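PDB 3JZD: iron-containing alcohol dehydrogenase from Ralstonia eutropha, which probably reduces maleylacetate to 3-oxoadipate with NADH or NADPH, as a homodimeric member of the iron-containing alcohol dehydrogenase family. Local coordinates for residues 171-176 against 260-265; 177-182 against 228-233; 41-46 against 63-68. One frame throughout, in Å; residues are numbered along the deposited sequence.

From the N terminus, contact 3 closes first: strand 39-42 runs through helix 48-58 to strand 62-66. Here residues 41-46 meet residues 63-68 at the parallel sheet of the nucleotide-binding region. The other two lie in the all-helical C-terminal part and share helix 165-182. Contact 1 closes a long loop from 171-176 to 260-265. Contact 2, joining 177-182 to 228-233, is nested inside it. These two touch, with Ala175 O 3.1 Å from Cys230 CB, and their centres are 11 Å apart. Contact 3 lies about 27 Å from contact 1 and 28 Å from contact 2, centre to centre. The bound NAD spans the region between the sheet and the helices.

Contact 1. Residues 171-176 against 260-265; sequences SALNAI and THTIVL
Leu173, Asn174 and Ile176 of helix 165-182 pack against His261, Thr262 and Leu265 of helix 257-272 in a buried helix-helix crossing of the C-terminal helical part. The segment axes approach to 7.9 Å and cross at 56°. No hydrogen bond links the two segments.

At one end the amide oxygen of Asn174 sits over the His261 ring. OD1 is 3.3 Å above the ring plane, over its centre. The amide and ring planes are 28° apart, so the two flat groups are tilted rather than parallel. With chi1 at 179° the amide extends away from its own backbone N and across to the ring. OD1 is 3.4 Å from His261 ND1, but the angle is poor for a bond. ND1 is hydrogen-bonded to His242 NE2 instead, and Asn174 ND2 makes a weak hydrogen bond to His257 NE2.

In the middle, Leu173 crosses Thr262 at about a right angle. Leu173 CB lies 3.5 Å from Thr262 OG1, and Leu173 CD1 lies 3.9 Å from Thr262 CG2. Thr262 OG1 bonds back to Ala258 O in its own helix, so the threonine can face a leucine with its polar atom satisfied. At the other end Leu265 CD2 reaches Ile176 CG2 at 4.0 Å. Leu298 of helix 294-304 also packs on Leu173 and Ile176.

The chemistry is thus graded along the crossing. Methyl groups hold one end. At the other the Asn174 side chain comes within about 5 Å of the bound NAD. The His242 bond and the Asn174 oxygen over one face would both help to fix the His261 ring.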
ATOM      1  N   SER A 171      -7.729   4.546  22.035  1.00 17.04           N
ATOM      2  CA  SER A 171      -6.695   3.995  21.170  1.00 18.01           C
ATOM      3  C   SER A 171      -7.122   4.241  19.720  1.00 16.14           C
ATOM      4  O   SER A 171      -6.297   4.450  18.876  1.00 16.07           O
ATOM      5  CB  SER A 171      -6.499   2.498  21.403  1.00 19.17           C
ATOM      6  OG  SER A 171      -5.428   1.991  20.599  1.00 13.19           O
ATOM      7  N   ALA A 172      -8.418   4.235  19.460  1.00 16.21           N
ATOM      8  CA  ALA A 172      -8.924   4.436  18.110  1.00 16.39           C
ATOM      9  C   ALA A 172      -8.623   5.847  17.645  1.00 17.67           C
ATOM     10  O   ALA A 172      -8.310   6.053  16.477  1.00 17.97           O
ATOM     11  CB  ALA A 172     -10.420   4.128  18.045  1.00 15.04           C
ATOM     12  N   LEU A 173      -8.715   6.824  18.561  1.00 17.37           N
ATOM     13  CA  LEU A 173      -8.388   8.226  18.234  1.00 15.08           C
ATOM     14  C   LEU A 173      -6.891   8.415  18.100  1.00 15.02           C
ATOM     15  O   LEU A 173      -6.447   9.198  17.269  1.00 15.72           O
ATOM     16  CB  LEU A 173      -9.054   9.198  19.230  1.00 16.00           C
ATOM     17  CG  LEU A 173     -10.530   9.335  18.807  1.00 17.26           C
ATOM     18  CD1 LEU A 173     -11.454   9.608  19.894  1.00 19.84           C
ATOM     19  CD2 LEU A 173     -10.597  10.421  17.708  1.00 23.01           C
ATOM     20  N   ASN A 174      -6.107   7.632  18.844  1.00 15.36           N
ATOM     21  CA  ASN A 174      -4.651   7.640  18.690  1.00 14.39           C
ATOM     22  C   ASN A 174      -4.319   7.253  17.225  1.00 14.96           C
ATOM     23  O   ASN A 174      -3.531   7.913  16.549  1.00 16.13           O
ATOM     24  CB  ASN A 174      -4.056   6.703  19.731  1.00 14.78           C
ATOM     25  CG  ASN A 174      -2.560   6.582  19.670  1.00 20.68           C
ATOM     26  OD1 ASN A 174      -1.853   7.340  18.994  1.00 19.89           O
ATOM     27  ND2 ASN A 174      -2.063   5.616  20.385  1.00 16.40           N
ATOM     28  N   ALA A 175      -4.967   6.218  16.720  1.00 15.02           N
ATOM     29  CA  ALA A 175      -4.738   5.777  15.343  1.00 15.22           C
ATOM     30  C   ALA A 175      -5.191   6.871  14.349  1.00 15.75           C
ATOM     31  O   ALA A 175      -4.474   7.184  13.420  1.00 16.72           O
ATOM     32  CB  ALA A 175      -5.483   4.482  15.091  1.00 15.50           C
ATOM     33  N   ILE A 176      -6.376   7.457  14.576  1.00 15.76           N
ATOM     34  CA  ILE A 176      -6.869   8.538  13.704  1.00 13.59           C
ATOM     35  C   ILE A 176      -5.864   9.687  13.668  1.00 13.50           C
ATOM     36  O   ILE A 176      -5.644  10.262  12.621  1.00 11.08           O
ATOM     37  CB  ILE A 176      -8.271   9.048  14.133  1.00 13.82           C
ATOM     38  CG1 ILE A 176      -9.319   8.021  13.749  1.00 11.81           C
ATOM     39  CG2 ILE A 176      -8.583  10.445  13.490  1.00 10.75           C
ATOM     40  CD1 ILE A 176     -10.698   8.251  14.301  1.00 16.08           C
ATOM     41  N   THR A 260      -4.267  10.955  26.110  1.00 13.87           N
ATOM     42  CA  THR A 260      -3.610  12.210  25.741  1.00 14.26           C
ATOM     43  C   THR A 260      -3.861  12.476  24.260  1.00 14.37           C
ATOM     44  O   THR A 260      -4.266  13.559  23.890  1.00 14.12           O
ATOM     45  CB  THR A 260      -2.100  12.187  26.060  1.00 16.20           C
ATOM     46  OG1 THR A 260      -1.921  12.034  27.458  1.00 15.51           O
ATOM     47  CG2 THR A 260      -1.379  13.459  25.618  1.00 15.67           C
ATOM     48  N   HIS A 261      -3.706  11.454  23.416  1.00 14.88           N
ATOM     49  CA  HIS A 261      -3.969  11.608  21.993  1.00 14.34           C
ATOM     50  C   HIS A 261      -5.387  12.060  21.752  1.00 13.69           C
ATOM     51  O   HIS A 261      -5.657  12.994  20.981  1.00 16.25           O
ATOM     52  CB  HIS A 261      -3.641  10.269  21.243  1.00 14.04           C
ATOM     53  CG  HIS A 261      -2.181  10.122  20.960  1.00 12.28           C
ATOM     54  ND1 HIS A 261      -1.610  10.583  19.800  1.00 13.61           N
ATOM     55  CD2 HIS A 261      -1.155   9.684  21.733  1.00 13.48           C
ATOM     56  CE1 HIS A 261      -0.300  10.403  19.855  1.00 11.81           C
ATOM     57  NE2 HIS A 261       0.002   9.867  21.016  1.00 14.79           N
ATOM     58  N   THR A 262      -6.304  11.408  22.443  1.00 12.82           N
ATOM     59  CA  THR A 262      -7.711  11.660  22.269  1.00 13.84           C
ATOM     60  C   THR A 262      -8.074  13.125  22.609  1.00 14.61           C
ATOM     61  O   THR A 262      -8.774  13.770  21.880  1.00 17.60           O
ATOM     62  CB  THR A 262      -8.515  10.705  23.145  1.00 13.04           C
ATOM     63  OG1 THR A 262      -8.385   9.377  22.655  1.00 13.10           O
ATOM     64  CG2 THR A 262     -10.001  11.094  23.176  1.00 13.44           C
ATOM     65  N   ILE A 263      -7.532  13.639  23.693  1.00 14.42           N
ATOM     66  CA  ILE A 263      -7.806  14.989  24.157  1.00 14.08           C
ATOM     67  C   ILE A 263      -7.124  16.051  23.336  1.00 15.67           C
ATOM     68  O   ILE A 263      -7.733  17.040  23.011  1.00 16.21           O
ATOM     69  CB  ILE A 263      -7.388  15.132  25.651  1.00 12.97           C
ATOM     70  CG1 ILE A 263      -8.310  14.210  26.520  1.00 10.43           C
ATOM     71  CG2 ILE A 263      -7.432  16.620  26.079  1.00  9.11           C
ATOM     72  CD1 ILE A 263      -7.724  13.770  27.930  1.00  6.60           C
ATOM     73  N   VAL A 264      -5.853  15.836  23.006  1.00 14.74           N
ATOM     74  CA  VAL A 264      -5.063  16.809  22.258  1.00 14.34           C
ATOM     75  C   VAL A 264      -5.448  16.927  20.758  1.00 15.08           C
ATOM     76  O   VAL A 264      -5.448  18.026  20.204  1.00 17.75           O
ATOM     77  CB  VAL A 264      -3.546  16.489  22.418  1.00 13.82           C
ATOM     78  CG1 VAL A 264      -2.644  17.376  21.452  1.00 11.69           C
ATOM     79  CG2 VAL A 264      -3.164  16.669  23.906  1.00 11.66           C
ATOM     80  N   LEU A 265      -5.794  15.821  20.104  1.00 12.97           N
ATOM     81  CA  LEU A 265      -6.063  15.861  18.677  1.00 11.72           C
ATOM     82  C   LEU A 265      -6.961  17.022  18.175  1.00 12.03           C
ATOM     83  O   LEU A 265      -6.575  17.759  17.296  1.00 11.18           O
ATOM     84  CB  LEU A 265      -6.529  14.502  18.175  1.00 10.66           C
ATOM     85  CG  LEU A 265      -6.766  14.433  16.684  1.00 13.55           C
ATOM     86  CD1 LEU A 265      -5.457  14.600  15.962  1.00  9.40           C
ATOM     87  CD2 LEU A 265      -7.463  13.016  16.352  1.00 12.12           C
TER

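Contact 2. Residues 177-182 against 228-233; sequences AHAAEG and WLCGTV
The His178 ring meets helix 217-236 obliquely, with Cys230 O and Gly231 CA beside it. Cys230 O is 4.0 Å from ring atom His178 CD2, and closer to the stem, at 3.3 Å from His178 CB. Both ring nitrogens are satisfied outside the two segments: ND1 by His243 NE2 and NE2 by the carbonyl of Ala124. These two bonds should hold the rotation of the ring. The His243 ring also meets that of His178, with planes about 30° apart.

The rest is close helix packing through small residues. Ala179 CB touches Cys230 SG at 3.6 Å, where the CA atoms of the two residues come within 5.0 Å. Val233 turns CG1 away from the backbone N (chi1 174°), out to Gly182 CA at 3.6 Å. CG1 also lies 3.8 Å from His178 O. Gly182 has no side chain to block this methyl. Leu203 of helix 190-212 packs on Cys230.

The segment axes pass 7.9 Å apart at 47°. This buried crossing belongs to the helical C-terminal part of the iron-containing alcohol dehydrogenase fold, and it places His178 beside the bound NAD, about 4 Å away.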
ATOM      1  N   ALA A 177      -5.238   9.987  14.810  1.00 13.28           N
ATOM      2  CA  ALA A 177      -4.221  11.051  14.867  1.00 14.73           C
ATOM      3  C   ALA A 177      -3.113  10.805  13.885  1.00 14.40           C
ATOM      4  O   ALA A 177      -2.644  11.757  13.263  1.00 12.87           O
ATOM      5  CB  ALA A 177      -3.571  11.191  16.304  1.00 12.26           C
ATOM      6  N   HIS A 178      -2.647   9.551  13.787  1.00 15.99           N
ATOM      7  CA  HIS A 178      -1.530   9.233  12.856  1.00 16.73           C
ATOM      8  C   HIS A 178      -1.930   9.606  11.422  1.00 16.96           C
ATOM      9  O   HIS A 178      -1.186  10.255  10.679  1.00 17.55           O
ATOM     10  CB  HIS A 178      -1.171   7.736  12.824  1.00 17.72           C
ATOM     11  CG  HIS A 178      -0.903   7.102  14.159  1.00 14.49           C
ATOM     12  ND1 HIS A 178      -0.327   7.769  15.220  1.00 17.23           N
ATOM     13  CD2 HIS A 178      -1.064   5.820  14.568  1.00 17.07           C
ATOM     14  CE1 HIS A 178      -0.182   6.935  16.238  1.00 20.93           C
ATOM     15  NE2 HIS A 178      -0.623   5.746  15.869  1.00 15.65           N
ATOM     16  N   ALA A 179      -3.120   9.177  11.047  1.00 16.04           N
ATOM     17  CA  ALA A 179      -3.652   9.458   9.732  1.00 15.27           C
ATOM     18  C   ALA A 179      -3.897  10.964   9.512  1.00 15.59           C
ATOM     19  O   ALA A 179      -3.591  11.516   8.438  1.00 14.90           O
ATOM     20  CB  ALA A 179      -4.985   8.646   9.495  1.00 12.13           C
ATOM     21  N   ALA A 180      -4.477  11.630  10.503  1.00 15.51           N
ATOM     22  CA  ALA A 180      -4.798  13.067  10.372  1.00 15.74           C
ATOM     23  C   ALA A 180      -3.558  13.896  10.018  1.00 14.16           C
ATOM     24  O   ALA A 180      -3.580  14.687   9.085  1.00 12.75           O
ATOM     25  CB  ALA A 180      -5.529  13.614  11.674  1.00 15.28           C
ATOM     26  N   GLU A 181      -2.466  13.674  10.747  1.00 15.22           N
ATOM     27  CA  GLU A 181      -1.195  14.371  10.496  1.00 14.78           C
ATOM     28  C   GLU A 181      -0.472  13.868   9.274  1.00 13.66           C
ATOM     29  O   GLU A 181       0.250  14.624   8.603  1.00 15.68           O
ATOM     30  CB  GLU A 181      -0.235  14.329  11.730  1.00 16.23           C
ATOM     31  CG  GLU A 181      -0.770  15.039  12.933  1.00 17.67           C
ATOM     32  CD  GLU A 181       0.314  15.706  13.746  1.00 18.35           C
ATOM     33  OE1 GLU A 181       1.227  14.999  14.292  1.00 15.08           O
ATOM     34  OE2 GLU A 181       0.210  16.955  13.836  1.00 12.90           O
ATOM     35  N   GLY A 182      -0.651  12.592   8.957  1.00 14.00           N
ATOM     36  CA  GLY A 182      -0.111  12.038   7.733  1.00 13.76           C
ATOM     37  C   GLY A 182      -0.621  12.816   6.516  1.00 14.64           C
ATOM     38  O   GLY A 182       0.107  13.058   5.558  1.00 13.06           O
ATOM     39  N   TRP A 228      -4.499  -0.517  11.234  1.00 14.17           N
ATOM     40  CA  TRP A 228      -3.413  -0.953  10.375  1.00 14.60           C
ATOM     41  C   TRP A 228      -3.026   0.109   9.348  1.00 14.65           C
ATOM     42  O   TRP A 228      -1.828   0.419   9.175  1.00 15.16           O
ATOM     43  CB  TRP A 228      -3.782  -2.324   9.728  1.00 14.96           C
ATOM     44  CG  TRP A 228      -2.928  -2.750   8.641  1.00 14.31           C
ATOM     45  CD1 TRP A 228      -1.592  -2.589   8.533  1.00 19.77           C
ATOM     46  CD2 TRP A 228      -3.348  -3.466   7.465  1.00 14.54           C
ATOM     47  NE1 TRP A 228      -1.143  -3.135   7.351  1.00 18.99           N
ATOM     48  CE2 TRP A 228      -2.201  -3.675   6.676  1.00 14.04           C
ATOM     49  CE3 TRP A 228      -4.594  -3.918   6.997  1.00 21.78           C
ATOM     50  CZ2 TRP A 228      -2.232  -4.376   5.455  1.00 23.06           C
ATOM     51  CZ3 TRP A 228      -4.646  -4.606   5.771  1.00 24.25           C
ATOM     52  CH2 TRP A 228      -3.461  -4.839   5.020  1.00 19.03           C
ATOM     53  N   LEU A 229      -4.038   0.675   8.680  1.00 14.57           N
ATOM     54  CA  LEU A 229      -3.845   1.735   7.712  1.00 14.15           C
ATOM     55  C   LEU A 229      -3.227   2.966   8.363  1.00 15.48           C
ATOM     56  O   LEU A 229      -2.250   3.526   7.845  1.00 17.62           O
ATOM     57  CB  LEU A 229      -5.172   2.080   7.011  1.00 15.59           C
ATOM     58  CG  LEU A 229      -5.768   1.021   6.061  1.00 20.46           C
ATOM     59  CD1 LEU A 229      -6.910   1.558   5.293  1.00 23.84           C
ATOM     60  CD2 LEU A 229      -4.740   0.540   5.167  1.00 21.42           C
ATOM     61  N   CYS A 230      -3.734   3.337   9.541  1.00 14.62           N
ATOM     62  CA  CYS A 230      -3.188   4.466  10.264  1.00 14.75           C
ATOM     63  C   CYS A 230      -1.736   4.280  10.667  1.00 14.73           C
ATOM     64  O   CYS A 230      -0.945   5.235  10.631  1.00 14.91           O
ATOM     65  CB  CYS A 230      -4.047   4.793  11.473  1.00 14.37           C
ATOM     66  SG  CYS A 230      -5.711   5.432  10.992  1.00 18.02           S
ATOM     67  N   GLY A 231      -1.399   3.060  11.059  1.00 15.47           N
ATOM     68  CA  GLY A 231      -0.078   2.741  11.504  1.00 15.84           C
ATOM     69  C   GLY A 231       0.855   2.761  10.317  1.00 16.01           C
ATOM     70  O   GLY A 231       1.994   3.147  10.446  1.00 16.66           O
ATOM     71  N   THR A 232       0.346   2.339   9.159  1.00 16.85           N
ATOM     72  CA  THR A 232       1.136   2.333   7.945  1.00 15.63           C
ATOM     73  C   THR A 232       1.472   3.775   7.595  1.00 16.07           C
ATOM     74  O   THR A 232       2.607   4.045   7.208  1.00 14.10           O
ATOM     75  CB  THR A 232       0.428   1.631   6.790  1.00 14.21           C
ATOM     76  OG1 THR A 232       0.070   0.303   7.207  1.00 17.75           O
ATOM     77  CG2 THR A 232       1.328   1.600   5.573  1.00 19.19           C
ATOM     78  N   VAL A 233       0.509   4.698   7.754  1.00 16.59           N
ATOM     79  CA  VAL A 233       0.790   6.126   7.503  1.00 15.91           C
ATOM     80  C   VAL A 233       1.863   6.627   8.508  1.00 16.87           C
ATOM     81  O   VAL A 233       2.827   7.291   8.132  1.00 16.70           O
ATOM     82  CB  VAL A 233      -0.495   6.996   7.547  1.00 18.38           C
ATOM     83  CG1 VAL A 233      -0.190   8.497   7.432  1.00 12.64           C
ATOM     84  CG2 VAL A 233      -1.535   6.513   6.481  1.00 10.91           C
TER

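Contact 3. Residues 41-46 against 63-68; sequences VLCTPN and AGVYAG. With NAD (nicotinamide-adenine-dinucleotide), chain E.
Val41 and Val65, and then Leu42 and Tyr66, pair as neighbours in a parallel sheet. Three backbone hydrogen bonds join the two segments, two at Val41 and one at Cys43. Val41 N donates to Gly64 O at 3.0 Å. Val41 O takes a short, straight bond from Tyr66 N at 2.7 Å, with 167° at the hydrogen. Cys43 N then donates to Tyr66 O; this bond is more bent, at 152°. The two carbonyls of Val41 and Tyr66 also receive CA-H...O contacts, from Val65 CA and Leu42 CA. The backbone of Leu42 bonds instead to Val94 and Val96 of strand 92-97.

Cys43 O lies 3.2 Å from Gly68 N, but at a poor angle; Cys43 has a further backbone bond to Ala69, just past the segment. Pro45 N has no hydrogen to give to Ala67 O nearby, and the proline ring instead rests its CG on that oxygen at 3.5 Å. Cys43 SG sits between the backbone N and the carbonyl carbon (chi1 61°), and from there it touches Ala67 CB at 3.6 Å. On the face opposite Val41 and Val65, Leu42 CD2 touches Tyr66 CB, and the two side chains cross at a slant. Tyr66 OH is satisfied by Asp80.

The loop after the strand turns to the cofactor. Thr44 OG1 donates to NAD O2B at 2.7 Å, and Asn46 ND2 donates to NAD O3B at 3.2 Å. Together they grip both hydroxyls of the adenosine ribose. Gln47 and Ser100 also bond to NAD.

Helix 48-58 links the two strands in a beta-alpha-beta unit, and its Ala51 packs on Val41 and Cys43. Leu42 and Tyr66 pack on helix 99-112, and Tyr66 also on helix 75-88. Strand 92-97 lies on the other side of 39-42, while 62-66 is the outermost strand within the chain.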
ATOM      1  N   VAL A  41       7.058 -15.663  23.875  1.00 15.10           N
ATOM      2  CA  VAL A  41       5.823 -14.898  23.876  1.00 13.83           C
ATOM      3  C   VAL A  41       5.941 -13.806  24.939  1.00 16.21           C
ATOM      4  O   VAL A  41       6.306 -14.076  26.114  1.00 17.11           O
ATOM      5  CB  VAL A  41       4.592 -15.802  24.162  1.00 15.13           C
ATOM      6  CG1 VAL A  41       3.290 -14.938  24.111  1.00 10.63           C
ATOM      7  CG2 VAL A  41       4.555 -17.008  23.185  1.00 11.25           C
ATOM      8  N   LEU A  42       5.595 -12.592  24.533  1.00 15.43           N
ATOM      9  CA  LEU A  42       5.708 -11.422  25.353  1.00 16.07           C
ATOM     10  C   LEU A  42       4.346 -10.853  25.664  1.00 17.30           C
ATOM     11  O   LEU A  42       3.457 -10.833  24.792  1.00 17.05           O
ATOM     12  CB  LEU A  42       6.495 -10.352  24.585  1.00 16.31           C
ATOM     13  CG  LEU A  42       7.853 -10.708  23.985  1.00 16.16           C
ATOM     14  CD1 LEU A  42       8.419  -9.564  23.087  1.00 17.99           C
ATOM     15  CD2 LEU A  42       8.806 -11.077  25.103  1.00 15.21           C
ATOM     16  N   CYS A  43       4.183 -10.349  26.879  1.00 16.78           N
ATOM     17  CA  CYS A  43       2.944  -9.657  27.265  1.00 17.72           C
ATOM     18  C   CYS A  43       3.150  -8.822  28.503  1.00 17.14           C
ATOM     19  O   CYS A  43       4.212  -8.883  29.135  1.00 16.04           O
ATOM     20  CB  CYS A  43       1.809 -10.663  27.524  1.00 17.33           C
ATOM     21  SG  CYS A  43       2.125 -11.846  28.845  1.00 19.56           S
ATOM     22  N   THR A  44       2.132  -8.040  28.839  1.00 17.74           N
ATOM     23  CA  THR A  44       2.112  -7.311  30.091  1.00 19.91           C
ATOM     24  C   THR A  44       1.555  -8.332  31.118  1.00 22.55           C
ATOM     25  O   THR A  44       0.960  -9.338  30.722  1.00 21.84           O
ATOM     26  CB  THR A  44       1.156  -6.120  30.055  1.00 19.81           C
ATOM     27  OG1 THR A  44      -0.156  -6.593  29.745  1.00 21.39           O
ATOM     28  CG2 THR A  44       1.551  -5.095  29.024  1.00 16.09           C
ATOM     29  N   PRO A  45       1.690  -8.050  32.428  1.00 23.96           N
ATOM     30  CA  PRO A  45       1.149  -9.014  33.386  1.00 24.17           C
ATOM     31  C   PRO A  45      -0.366  -9.154  33.266  1.00 25.84           C
ATOM     32  O   PRO A  45      -0.896 -10.214  33.595  1.00 28.04           O
ATOM     33  CB  PRO A  45       1.552  -8.440  34.755  1.00 24.94           C
ATOM     34  CG  PRO A  45       2.632  -7.426  34.482  1.00 26.56           C
ATOM     35  CD  PRO A  45       2.345  -6.902  33.085  1.00 24.08           C
ATOM     36  N   ASN A  46      -1.038  -8.133  32.730  1.00 26.50           N
ATOM     37  CA  ASN A  46      -2.493  -8.149  32.549  1.00 27.51           C
ATOM     38  C   ASN A  46      -2.972  -8.992  31.393  1.00 26.48           C
ATOM     39  O   ASN A  46      -4.167  -9.244  31.292  1.00 24.59           O
ATOM     40  CB  ASN A  46      -3.036  -6.742  32.265  1.00 28.35           C
ATOM     41  CG  ASN A  46      -2.922  -5.814  33.431  1.00 40.59           C
ATOM     42  OD1 ASN A  46      -2.831  -6.235  34.590  1.00 44.07           O
ATOM     43  ND2 ASN A  46      -2.970  -4.518  33.138  1.00 50.77           N
ATOM     44  N   ALA A  63       9.050 -20.926  23.555  1.00 21.25           N
ATOM     45  CA  ALA A  63      10.209 -20.731  24.425  1.00 21.96           C
ATOM     46  C   ALA A  63       9.704 -20.241  25.781  1.00 22.39           C
ATOM     47  O   ALA A  63      10.487 -19.918  26.639  1.00 23.25           O
ATOM     48  CB  ALA A  63      11.172 -19.675  23.823  1.00 17.96           C
ATOM     49  N   GLY A  64       8.395 -20.197  25.979  1.00 22.80           N
ATOM     50  CA  GLY A  64       7.813 -19.707  27.231  1.00 23.31           C
ATOM     51  C   GLY A  64       7.197 -18.326  27.087  1.00 22.81           C
ATOM     52  O   GLY A  64       7.173 -17.753  26.001  1.00 23.61           O
ATOM     53  N   VAL A  65       6.710 -17.792  28.202  1.00 21.87           N
ATOM     54  CA  VAL A  65       6.058 -16.501  28.240  1.00 21.88           C
ATOM     55  C   VAL A  65       6.798 -15.576  29.178  1.00 22.25           C
ATOM     56  O   VAL A  65       7.090 -15.935  30.301  1.00 23.75           O
ATOM     57  CB  VAL A  65       4.599 -16.604  28.730  1.00 21.24           C
ATOM     58  CG1 VAL A  65       3.983 -15.211  28.918  1.00 16.35           C
ATOM     59  CG2 VAL A  65       3.779 -17.435  27.782  1.00 19.21           C
ATOM     60  N   TYR A  66       7.142 -14.405  28.683  1.00 22.75           N
ATOM     61  CA  TYR A  66       7.765 -13.385  29.469  1.00 22.26           C
ATOM     62  C   TYR A  66       6.692 -12.331  29.593  1.00 22.53           C
ATOM     63  O   TYR A  66       6.404 -11.611  28.626  1.00 19.58           O
ATOM     64  CB  TYR A  66       8.975 -12.795  28.776  1.00 22.57           C
ATOM     65  CG  TYR A  66       9.578 -11.681  29.600  1.00 21.67           C
ATOM     66  CD1 TYR A  66       9.194 -10.371  29.419  1.00 24.17           C
ATOM     67  CD2 TYR A  66      10.497 -11.964  30.599  1.00 25.53           C
ATOM     68  CE1 TYR A  66       9.734  -9.360  30.187  1.00 29.16           C
ATOM     69  CE2 TYR A  66      11.056 -10.967  31.355  1.00 24.28           C
ATOM     70  CZ  TYR A  66      10.680  -9.683  31.148  1.00 22.65           C
ATOM     71  OH  TYR A  66      11.230  -8.705  31.899  1.00 29.60           O
ATOM     72  N   ALA A  67       6.130 -12.238  30.788  1.00 23.57           N
ATOM     73  CA  ALA A  67       4.995 -11.363  31.074  1.00 25.23           C
ATOM     74  C   ALA A  67       5.354 -10.088  31.797  1.00 26.29           C
ATOM     75  O   ALA A  67       4.603  -9.644  32.652  1.00 29.62           O
ATOM     76  CB  ALA A  67       3.974 -12.121  31.886  1.00 24.19           C
ATOM     77  N   GLY A  68       6.441  -9.445  31.422  1.00 26.97           N
ATOM     78  CA  GLY A  68       6.802  -8.190  32.047  1.00 27.65           C
ATOM     79  C   GLY A  68       6.827  -6.979  31.137  1.00 29.85           C
ATOM     80  O   GLY A  68       7.552  -6.031  31.410  1.00 32.50           O
TER
HETATM   81  PA  NAD E 400      -0.536  -0.337  26.072  1.00 26.34           P
HETATM   82  O1A NAD E 400       0.238  -1.300  25.220  1.00 30.14           O
HETATM   83  O2A NAD E 400       0.408   0.416  26.905  1.00 24.21           O
HETATM   84  O5B NAD E 400      -1.762  -1.082  26.800  1.00 28.39           O
HETATM   85  C5B NAD E 400      -2.420  -0.481  27.913  1.00 27.83           C
HETATM   86  C4B NAD E 400      -3.064  -1.568  28.754  1.00 26.90           C
HETATM   87  O4B NAD E 400      -4.123  -2.205  28.068  1.00 23.94           O
HETATM   88  C3B NAD E 400      -2.066  -2.675  29.076  1.00 29.25           C
HETATM   89  O3B NAD E 400      -2.197  -3.098  30.403  1.00 32.77           O
HETATM   90  C2B NAD E 400      -2.481  -3.830  28.196  1.00 30.45           C
HETATM   91  O2B NAD E 400      -2.124  -5.077  28.746  1.00 28.51           O
HETATM   92  C1B NAD E 400      -3.988  -3.608  28.119  1.00 20.89           C
HETATM   93  N9A NAD E 400      -4.574  -4.175  26.905  1.00 22.98           N
HETATM   94  C8A NAD E 400      -4.091  -3.961  25.640  1.00 20.74           C
HETATM   95  N7A NAD E 400      -4.894  -4.604  24.777  1.00 25.99           N
HETATM   96  C5A NAD E 400      -5.869  -5.235  25.446  1.00 25.46           C
HETATM   97  C6A NAD E 400      -6.919  -6.071  25.040  1.00 26.30           C
HETATM   98  N6A NAD E 400      -7.346  -6.128  23.794  1.00 28.46           N
HETATM   99  N1A NAD E 400      -7.732  -6.614  26.005  1.00 30.71           N
HETATM  100  C2A NAD E 400      -7.522  -6.346  27.336  1.00 23.08           C
HETATM  101  N3A NAD E 400      -6.493  -5.513  27.738  1.00 24.83           N
HETATM  102  C4A NAD E 400      -5.659  -4.980  26.803  1.00 24.79           C
HETATM  103  O3  NAD E 400      -1.392   0.760  25.258  1.00 22.37           O
HETATM  104  PN  NAD E 400      -1.155   1.251  23.743  1.00 23.12           P
HETATM  105  O1N NAD E 400      -1.908   2.580  23.701  1.00 21.44           O
HETATM  106  O2N NAD E 400      -1.434   0.147  22.804  1.00 17.77           O
HETATM  107  O5D NAD E 400       0.380   1.509  23.580  1.00 19.32           O
HETATM  108  C5D NAD E 400       0.924   2.761  23.877  1.00 26.00           C
HETATM  109  C4D NAD E 400       2.426   2.580  23.955  1.00 26.98           C
HETATM  110  O4D NAD E 400       2.866   2.219  22.670  1.00 22.08           O
HETATM  111  C3D NAD E 400       3.144   3.870  24.303  1.00 24.16           C
HETATM  112  O3D NAD E 400       4.366   3.540  24.887  1.00 21.52           O
HETATM  113  C2D NAD E 400       3.355   4.495  22.961  1.00 26.09           C
HETATM  114  O2D NAD E 400       4.364   5.473  22.983  1.00 23.73           O
HETATM  115  C1D NAD E 400       3.698   3.242  22.152  1.00 23.48           C
HETATM  116  N1N NAD E 400       3.499   3.456  20.709  1.00 25.98           N
HETATM  117  C2N NAD E 400       4.600   3.391  19.895  1.00 24.77           C
HETATM  118  C3N NAD E 400       4.470   3.579  18.526  1.00 26.50           C
HETATM  119  C7N NAD E 400       5.666   3.416  17.614  1.00 22.73           C
HETATM  120  O7N NAD E 400       5.509   3.552  16.234  1.00 25.10           O
HETATM  121  N7N NAD E 400       6.863   3.103  18.072  1.00 23.83           N
HETATM  122  C4N NAD E 400       3.197   3.833  17.991  1.00 25.66           C
HETATM  123  C5N NAD E 400       2.085   3.888  18.825  1.00 30.00           C
HETATM  124  C6N NAD E 400       2.247   3.671  20.195  1.00 25.05           C